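Local coordinates for CdiI immunity protein (PDB 5E3E), which binds the C-terminal toxin domain of a contact-dependent inhibition protein, an RNase A superfamily member, and so probably protects its own cell from the toxin's nuclease activity, at residues A[15-20]-A[38-43]; A[50-55]-A[88-93]; A[67-72]-A[77-82]. One frame throughout, in Å; residues are numbered along the deposited sequence.

How the contacts relate
The three contacts of this all-helical immunity protein differ in chemistry with their place relative to the toxin. Contact 2 is the purely hydrophobic one, joining helices 42-56 and 86-96 with no toxin residue touching it. Contact 3 sits within the excursion between those packed helices, folding 77-82 back on helix 62-72; its Leu69 meets Leu55 and Leu90 of contact 2, while Tyr78 reaches the toxin. Contact 1, across the chain's centre from both, centres on one buried Tyr17-Glu40 hydrogen bond, with the exposed Thr39 packed beside it, next to the toxin. Its loop leads into helix 42-56, which contact 2 uses, and Phe18 packs on both Trp89 and Tyr77.

Contact 1: residues A[15-20]-A[38-43]; sequences RCYFNQ and ATETAE
Tyr17 and Glu40 meet through one hydrogen bond, in which the phenol OH donates to the carboxylate OE2 over 2.7 Å. The two side chains reach toward each other head-on, and OE2 lies at the edge of the ring, in its plane, while the carboxylate is turned nearly perpendicular to that ring (88°). The phenol reaches OE2 on the anti side, 17° out of the carboxylate plane. A bend in the Glu40 chain at chi2 (-60°) turns the carboxylate back toward the tyrosine just where helix 29-39 has ended. A second polar bond lies within 15-20: the ND2 of Asn19 bonds to the Cys16 carbonyl O (2.8 Å), closing the turn at the end of helix 8-17.

Van der Waals contact supplies the rest. Thr39 sets its CB against the Tyr17 OH at 3.3 Å, with its methyl CG2 at a similar separation, flanking the phenol oxygen with carbon. The threonine OG1 bonds instead to the carbonyl of Ala35, one turn back in the helix.

Further partners gather on the same carboxylate oxygen: OE2 also hydrogen-bonds to Tyr12 OH and to the backbone N of Gly62 of the toxin chain. Tyr17 itself meets Tyr63 of the toxin edge to face. Three bonds thus grip one buried oxygen, which would probably favour the ionised carboxylate and ties the ends of helices 8-17 and 29-39 to the toxin.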
# COMPACT_ATOMS: atom_id res chain seq x y z
N ARG A 15 -0.95 1.04 3.16
CA ARG A 15 -1.11 1.08 1.72
C ARG A 15 -0.12 1.95 1.00
O ARG A 15 0.24 1.61 -0.13
CB ARG A 15 -2.52 1.46 1.33
CG ARG A 15 -3.55 0.53 1.86
CD ARG A 15 -4.93 0.97 1.44
NE ARG A 15 -6.00 0.12 1.97
CZ ARG A 15 -7.30 0.25 1.66
NH1 ARG A 15 -7.72 1.20 0.82
NH2 ARG A 15 -8.19 -0.55 2.22
N CYS A 16 0.31 3.06 1.59
CA CYS A 16 1.20 3.96 0.89
C CYS A 16 2.65 3.65 1.24
O CYS A 16 3.54 3.86 0.40
CB CYS A 16 0.89 5.42 1.16
SG CYS A 16 -0.63 5.98 0.37
N TYR A 17 2.92 3.28 2.50
CA TYR A 17 4.28 2.98 2.90
C TYR A 17 4.54 1.50 2.70
O TYR A 17 5.50 1.17 2.01
CB TYR A 17 4.58 3.43 4.35
CG TYR A 17 4.89 4.91 4.39
CD1 TYR A 17 3.88 5.86 4.42
CD2 TYR A 17 6.23 5.36 4.35
CE1 TYR A 17 4.17 7.21 4.40
CE2 TYR A 17 6.53 6.69 4.37
CZ TYR A 17 5.51 7.62 4.40
OH TYR A 17 5.82 8.96 4.39
N PHE A 18 3.72 0.63 3.30
CA PHE A 18 3.88 -0.81 3.05
C PHE A 18 3.26 -1.26 1.75
O PHE A 18 2.59 -2.28 1.68
CB PHE A 18 3.45 -1.65 4.24
CG PHE A 18 4.36 -1.51 5.43
CD1 PHE A 18 5.58 -2.13 5.45
CD2 PHE A 18 4.01 -0.70 6.50
CE1 PHE A 18 6.43 -2.00 6.54
CE2 PHE A 18 4.86 -0.57 7.61
CZ PHE A 18 6.07 -1.22 7.60
N ASN A 19 3.52 -0.49 0.69
CA ASN A 19 3.13 -0.86 -0.66
C ASN A 19 4.02 -2.03 -1.16
O ASN A 19 4.98 -2.40 -0.52
CB ASN A 19 3.14 0.35 -1.61
CG ASN A 19 4.53 0.87 -1.87
OD1 ASN A 19 5.35 0.18 -2.45
ND2 ASN A 19 4.81 2.10 -1.42
N GLN A 20 3.66 -2.63 -2.30
CA GLN A 20 4.41 -3.79 -2.78
C GLN A 20 5.89 -3.50 -3.05
O GLN A 20 6.71 -4.43 -3.09
CB GLN A 20 3.80 -4.34 -4.07
CG GLN A 20 2.48 -5.04 -3.85
CD GLN A 20 1.89 -5.63 -5.12
OE1 GLN A 20 2.62 -6.07 -6.02
NE2 GLN A 20 0.58 -5.67 -5.19
N ALA A 38 9.89 10.07 9.66
CA ALA A 38 10.63 11.26 9.24
C ALA A 38 9.82 12.17 8.34
O ALA A 38 9.97 13.41 8.40
CB ALA A 38 11.91 10.86 8.52
N THR A 39 8.98 11.59 7.51
CA THR A 39 8.26 12.30 6.47
C THR A 39 6.97 12.93 6.98
O THR A 39 6.67 14.10 6.65
CB THR A 39 7.94 11.33 5.30
OG1 THR A 39 9.16 10.80 4.78
CG2 THR A 39 7.22 12.06 4.18
N GLU A 40 6.22 12.20 7.81
CA GLU A 40 4.88 12.61 8.21
C GLU A 40 4.91 13.43 9.50
O GLU A 40 5.91 13.44 10.23
CB GLU A 40 3.97 11.41 8.37
CG GLU A 40 3.92 10.46 7.16
CD GLU A 40 3.45 11.11 5.86
OE1 GLU A 40 2.72 12.11 5.92
OE2 GLU A 40 3.72 10.57 4.75
N THR A 41 3.83 14.17 9.75
CA THR A 41 3.80 15.05 10.93
C THR A 41 3.61 14.26 12.20
O THR A 41 3.20 13.08 12.17
CB THR A 41 2.64 16.04 10.82
OG1 THR A 41 1.40 15.33 10.88
CG2 THR A 41 2.73 16.81 9.51
N ALA A 42 3.88 14.90 13.33
CA ALA A 42 3.62 14.29 14.63
C ALA A 42 2.12 13.98 14.76
O ALA A 42 1.74 12.92 15.30
CB ALA A 42 4.07 15.22 15.76
N GLU A 43 1.26 14.85 14.24
CA GLU A 43 -0.17 14.61 14.34
C GLU A 43 -0.57 13.34 13.58
O GLU A 43 -1.46 12.62 14.02
CB GLU A 43 -1.00 15.75 13.77
CG GLU A 43 -0.98 17.05 14.57
CD GLU A 43 0.30 17.87 14.46
OE1 GLU A 43 1.18 17.63 13.59
OE2 GLU A 43 0.40 18.83 15.27

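Contact 2: residues A[50-55]-A[88-93]; sequences AEIDYL and EWLKHI
This is a nearly antiparallel helix-helix contact in the interior of the all-helical fold, made by Ile52 and Leu55 of helix 42-56 against Leu90 and Ile93 of helix 86-96. The axes of the two short segments run at 155° to one another and approach to 10.3 Å, a spacing filled by aliphatic side chains.

Ile52 and Leu90 carry most of the contact, Ile52 with two different branches. Its CG2 methyl packs on Leu90 CB at 4.0 Å, the two side chains running alongside with their ends pointing opposite ways. The longer branch, extended at chi2 (-176°), carries CD1 onward to Ile93, where it rests 3.7 Å from CG2; the same methyl lies 3.8 Å from the Leu90 carbonyl O, so the isoleucine reaches down to the backbone of the opposite helix. One turn along, Leu55 and Leu90 are set nearly perpendicular and meet by their CD1 methyls at 4.2 Å.

Other helices pack alongside: Leu10 of helix 8-17 touches both Ile52 and Leu55, and Leu69 of helix 62-72 touches Leu55 and Leu90. Beside them, Ile93 CD1 lies over one face of the Trp89 indole, displaced from the ring centre.

Four buried side chains meeting only through carbon and one backbone carbonyl imply an association governed by shape and burial rather than by directed polar bonds.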
# COMPACT_ATOMS: atom_id res chain seq x y z
N ALA A 50 -3.22 5.99 17.66
CA ALA A 50 -4.57 5.86 18.27
C ALA A 50 -5.34 4.71 17.64
O ALA A 50 -6.00 3.95 18.35
CB ALA A 50 -5.35 7.15 18.18
N GLU A 51 -5.24 4.57 16.31
CA GLU A 51 -5.89 3.44 15.62
C GLU A 51 -5.30 2.08 16.02
O GLU A 51 -6.03 1.13 16.24
CB GLU A 51 -5.84 3.61 14.10
CG GLU A 51 -6.70 4.74 13.61
CD GLU A 51 -6.80 4.83 12.08
OE1 GLU A 51 -6.27 3.94 11.38
OE2 GLU A 51 -7.40 5.81 11.61
N ILE A 52 -3.98 1.98 16.16
CA ILE A 52 -3.39 0.78 16.71
C ILE A 52 -4.02 0.45 18.07
O ILE A 52 -4.32 -0.70 18.35
CB ILE A 52 -1.86 0.90 16.85
CG1 ILE A 52 -1.24 0.94 15.47
CG2 ILE A 52 -1.34 -0.23 17.76
CD1 ILE A 52 0.30 0.97 15.44
N ASP A 53 -4.20 1.46 18.92
CA ASP A 53 -4.73 1.19 20.24
C ASP A 53 -6.17 0.70 20.17
O ASP A 53 -6.56 -0.17 20.95
CB ASP A 53 -4.66 2.44 21.11
CG ASP A 53 -3.34 2.60 21.78
OD1 ASP A 53 -2.72 1.56 22.11
OD2 ASP A 53 -2.98 3.76 22.06
N TYR A 54 -6.96 1.23 19.23
CA TYR A 54 -8.35 0.77 19.06
C TYR A 54 -8.36 -0.72 18.70
O TYR A 54 -9.24 -1.47 19.14
CB TYR A 54 -9.11 1.55 17.99
CG TYR A 54 -9.65 2.86 18.51
CD1 TYR A 54 -10.66 2.87 19.49
CD2 TYR A 54 -9.22 4.07 18.00
CE1 TYR A 54 -11.16 4.06 19.99
CE2 TYR A 54 -9.72 5.26 18.47
CZ TYR A 54 -10.71 5.24 19.47
OH TYR A 54 -11.19 6.43 19.97
N LEU A 55 -7.37 -1.15 17.93
CA LEU A 55 -7.30 -2.56 17.57
C LEU A 55 -6.80 -3.41 18.71
O LEU A 55 -7.39 -4.45 18.98
CB LEU A 55 -6.42 -2.80 16.34
CG LEU A 55 -6.97 -2.22 15.02
CD1 LEU A 55 -5.96 -2.46 13.90
CD2 LEU A 55 -8.34 -2.74 14.62
N GLU A 88 1.79 -8.58 18.25
CA GLU A 88 3.20 -8.26 18.49
C GLU A 88 3.74 -7.28 17.42
O GLU A 88 4.52 -6.39 17.72
CB GLU A 88 4.06 -9.51 18.61
CG GLU A 88 3.74 -10.36 19.84
CD GLU A 88 3.69 -9.60 21.16
OE1 GLU A 88 4.55 -8.73 21.39
OE2 GLU A 88 2.77 -9.84 21.99
N TRP A 89 3.34 -7.44 16.17
CA TRP A 89 3.82 -6.53 15.13
C TRP A 89 3.26 -5.14 15.40
O TRP A 89 3.99 -4.16 15.29
CB TRP A 89 3.45 -6.98 13.72
CG TRP A 89 4.10 -6.11 12.70
CD1 TRP A 89 5.42 -5.76 12.68
CD2 TRP A 89 3.48 -5.41 11.63
NE1 TRP A 89 5.67 -4.91 11.63
CE2 TRP A 89 4.49 -4.69 10.97
CE3 TRP A 89 2.18 -5.37 11.11
CZ2 TRP A 89 4.24 -3.92 9.84
CZ3 TRP A 89 1.94 -4.60 10.01
CH2 TRP A 89 2.95 -3.90 9.38
N LEU A 90 1.96 -5.03 15.74
CA LEU A 90 1.41 -3.70 16.01
C LEU A 90 2.12 -3.02 17.21
O LEU A 90 2.32 -1.80 17.19
CB LEU A 90 -0.09 -3.74 16.28
CG LEU A 90 -1.00 -4.08 15.10
CD1 LEU A 90 -2.46 -4.10 15.51
CD2 LEU A 90 -0.83 -3.14 13.95
N LYS A 91 2.42 -3.78 18.26
CA LYS A 91 3.13 -3.23 19.42
C LYS A 91 4.51 -2.73 19.00
O LYS A 91 4.99 -1.65 19.48
CB LYS A 91 3.25 -4.27 20.53
CG LYS A 91 1.93 -4.54 21.25
CD LYS A 91 2.16 -5.47 22.44
CE LYS A 91 0.89 -5.61 23.28
NZ LYS A 91 1.03 -6.46 24.50
N HIS A 92 5.14 -3.49 18.10
CA HIS A 92 6.43 -3.07 17.52
C HIS A 92 6.33 -1.74 16.71
O HIS A 92 7.19 -0.84 16.86
CB HIS A 92 6.99 -4.19 16.64
CG HIS A 92 8.20 -3.80 15.87
ND1 HIS A 92 9.44 -3.66 16.44
CD2 HIS A 92 8.35 -3.50 14.56
CE1 HIS A 92 10.32 -3.32 15.51
NE2 HIS A 92 9.69 -3.25 14.35
N ILE A 93 5.32 -1.61 15.86
CA ILE A 93 5.13 -0.36 15.08
C ILE A 93 4.99 0.79 16.07
O ILE A 93 5.66 1.80 15.95
CB ILE A 93 3.88 -0.40 14.20
CG1 ILE A 93 4.04 -1.44 13.08
CG2 ILE A 93 3.54 0.99 13.64
CD1 ILE A 93 2.74 -1.64 12.34

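Contact 3: residues A[67-72]-A[77-82]; sequences DILLNK and YYYPNE
Leu70 of helix 62-72 pushes its methyls against the rings of Tyr78 and Tyr79 and the Tyr77 carbonyl, where the chain turns back on the helix through an inverse gamma turn centred on Tyr78 and the short 3-10 segment 79-81. The leucine's branches divide the work. CD2 lies 3.5 Å from Tyr79 CE2, coming at the ring obliquely, and is equally near the carbonyl O of Tyr77; CD1 turns instead to Tyr78, 3.9 Å from CE1 and again oblique to the ring. With chi1 at -70°, the Leu70 CG stands beside the backbone N, and this carries the methyls toward the loop although the CB itself does not aim there.

Tyr79 stretches the other way, from the loop across the helix surface. Its chi1 of 65° places the ring between the backbone N and the carbonyl carbon. The Tyr79 and Leu69 side chains run nearly perpendicular, the Tyr79 OH 3.5 Å from Leu69 CD1. That hydroxyl is bonded to Ser86 OG, and the ring stacks on Trp89 of helix 86-96, so the tyrosine links the loop to two helices.

Pro80 is wedged between neighbouring rings: its CD sits 3.7 Å above the centre of one Tyr78 face and also over a face of Tyr79, there displaced from the middle of the ring. Tyr78 marks the side of the loop that meets the toxin, packing on Arg80 of the toxin chain, while its backbone hydrogen-bonds to that chain. The loop's own closure is polar: Tyr77 OH gives a 2.9 Å hydrogen bond to Glu82 OE2, using the anti lone pair of that oxygen.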
# COMPACT_ATOMS: atom_id res chain seq x y z
N ASP A 67 -6.42 -10.87 9.30
CA ASP A 67 -7.26 -10.57 8.14
C ASP A 67 -7.49 -9.07 8.02
O ASP A 67 -7.44 -8.51 6.93
CB ASP A 67 -8.62 -11.26 8.31
CG ASP A 67 -9.47 -11.17 7.10
OD1 ASP A 67 -8.96 -11.40 5.99
OD2 ASP A 67 -10.70 -10.96 7.26
N ILE A 68 -7.65 -8.39 9.15
CA ILE A 68 -7.82 -6.95 9.13
C ILE A 68 -6.58 -6.25 8.55
O ILE A 68 -6.69 -5.40 7.67
CB ILE A 68 -8.12 -6.42 10.55
CG1 ILE A 68 -9.58 -6.80 10.95
CG2 ILE A 68 -7.95 -4.93 10.64
CD1 ILE A 68 -9.84 -6.85 12.43
N LEU A 69 -5.42 -6.59 9.08
CA LEU A 69 -4.17 -5.90 8.65
C LEU A 69 -3.77 -6.21 7.22
O LEU A 69 -3.47 -5.30 6.45
CB LEU A 69 -3.01 -6.18 9.60
CG LEU A 69 -3.25 -5.84 11.07
CD1 LEU A 69 -2.02 -6.18 11.89
CD2 LEU A 69 -3.60 -4.38 11.27
N LEU A 70 -3.75 -7.50 6.88
CA LEU A 70 -3.31 -7.95 5.56
C LEU A 70 -4.33 -7.79 4.45
O LEU A 70 -3.94 -7.42 3.35
CB LEU A 70 -2.84 -9.41 5.63
CG LEU A 70 -1.55 -9.69 6.37
CD1 LEU A 70 -1.23 -11.17 6.30
CD2 LEU A 70 -0.34 -8.91 5.84
N ASN A 71 -5.60 -8.09 4.70
CA ASN A 71 -6.60 -8.09 3.65
C ASN A 71 -7.53 -6.90 3.61
O ASN A 71 -7.76 -6.36 2.54
CB ASN A 71 -7.38 -9.39 3.72
CG ASN A 71 -6.47 -10.60 3.62
OD1 ASN A 71 -5.54 -10.60 2.80
ND2 ASN A 71 -6.66 -11.57 4.51
N LYS A 72 -8.00 -6.44 4.76
CA LYS A 72 -8.94 -5.32 4.77
C LYS A 72 -8.19 -4.00 4.66
O LYS A 72 -8.42 -3.23 3.73
CB LYS A 72 -9.81 -5.37 6.02
CG LYS A 72 -10.59 -6.67 6.11
CD LYS A 72 -11.59 -6.71 7.25
CE LYS A 72 -12.47 -7.94 7.18
NZ LYS A 72 -12.87 -8.41 8.53
N TYR A 77 3.29 -5.98 3.18
CA TYR A 77 4.36 -6.65 3.91
C TYR A 77 3.83 -7.83 4.72
O TYR A 77 2.88 -7.67 5.52
CB TYR A 77 5.06 -5.65 4.83
CG TYR A 77 5.97 -6.25 5.86
CD1 TYR A 77 6.92 -7.22 5.50
CD2 TYR A 77 5.90 -5.85 7.20
CE1 TYR A 77 7.78 -7.77 6.46
CE2 TYR A 77 6.74 -6.41 8.14
CZ TYR A 77 7.67 -7.34 7.78
OH TYR A 77 8.53 -7.86 8.76
N TYR A 78 4.36 -9.03 4.42
CA TYR A 78 3.91 -10.25 5.10
C TYR A 78 4.66 -10.39 6.44
O TYR A 78 5.59 -11.21 6.62
CB TYR A 78 4.11 -11.47 4.21
CG TYR A 78 3.44 -12.68 4.76
CD1 TYR A 78 2.07 -12.74 4.78
CD2 TYR A 78 4.17 -13.73 5.33
CE1 TYR A 78 1.41 -13.84 5.30
CE2 TYR A 78 3.52 -14.82 5.90
CZ TYR A 78 2.13 -14.88 5.84
OH TYR A 78 1.42 -15.92 6.36
N TYR A 79 4.26 -9.54 7.38
CA TYR A 79 4.86 -9.50 8.73
C TYR A 79 4.84 -10.84 9.49
O TYR A 79 5.73 -11.06 10.32
CB TYR A 79 4.24 -8.36 9.57
CG TYR A 79 2.78 -8.57 9.84
CD1 TYR A 79 2.35 -9.37 10.91
CD2 TYR A 79 1.84 -8.00 9.01
CE1 TYR A 79 0.97 -9.63 11.10
CE2 TYR A 79 0.48 -8.25 9.19
CZ TYR A 79 0.05 -9.05 10.25
OH TYR A 79 -1.31 -9.28 10.46
N PRO A 80 3.89 -11.77 9.18
CA PRO A 80 3.96 -13.03 9.97
C PRO A 80 5.29 -13.80 9.78
O PRO A 80 5.63 -14.65 10.61
CB PRO A 80 2.74 -13.82 9.48
CG PRO A 80 1.78 -12.77 9.10
CD PRO A 80 2.64 -11.76 8.40
N ASN A 81 6.07 -13.49 8.77
CA ASN A 81 7.35 -14.21 8.63
C ASN A 81 8.39 -13.71 9.60
O ASN A 81 9.37 -14.42 9.85
CB ASN A 81 7.80 -14.29 7.17
CG ASN A 81 7.13 -15.48 6.44
OD1 ASN A 81 6.64 -16.45 7.07
ND2 ASN A 81 7.13 -15.43 5.13
N GLU A 82 8.18 -12.53 10.17
CA GLU A 82 9.06 -11.98 11.20
C GLU A 82 8.43 -11.90 12.58
O GLU A 82 9.14 -11.60 13.53
CB GLU A 82 9.53 -10.59 10.81
CG GLU A 82 10.72 -10.61 9.86
CD GLU A 82 10.35 -11.04 8.48
OE1 GLU A 82 10.67 -12.18 8.11
OE2 GLU A 82 9.73 -10.26 7.77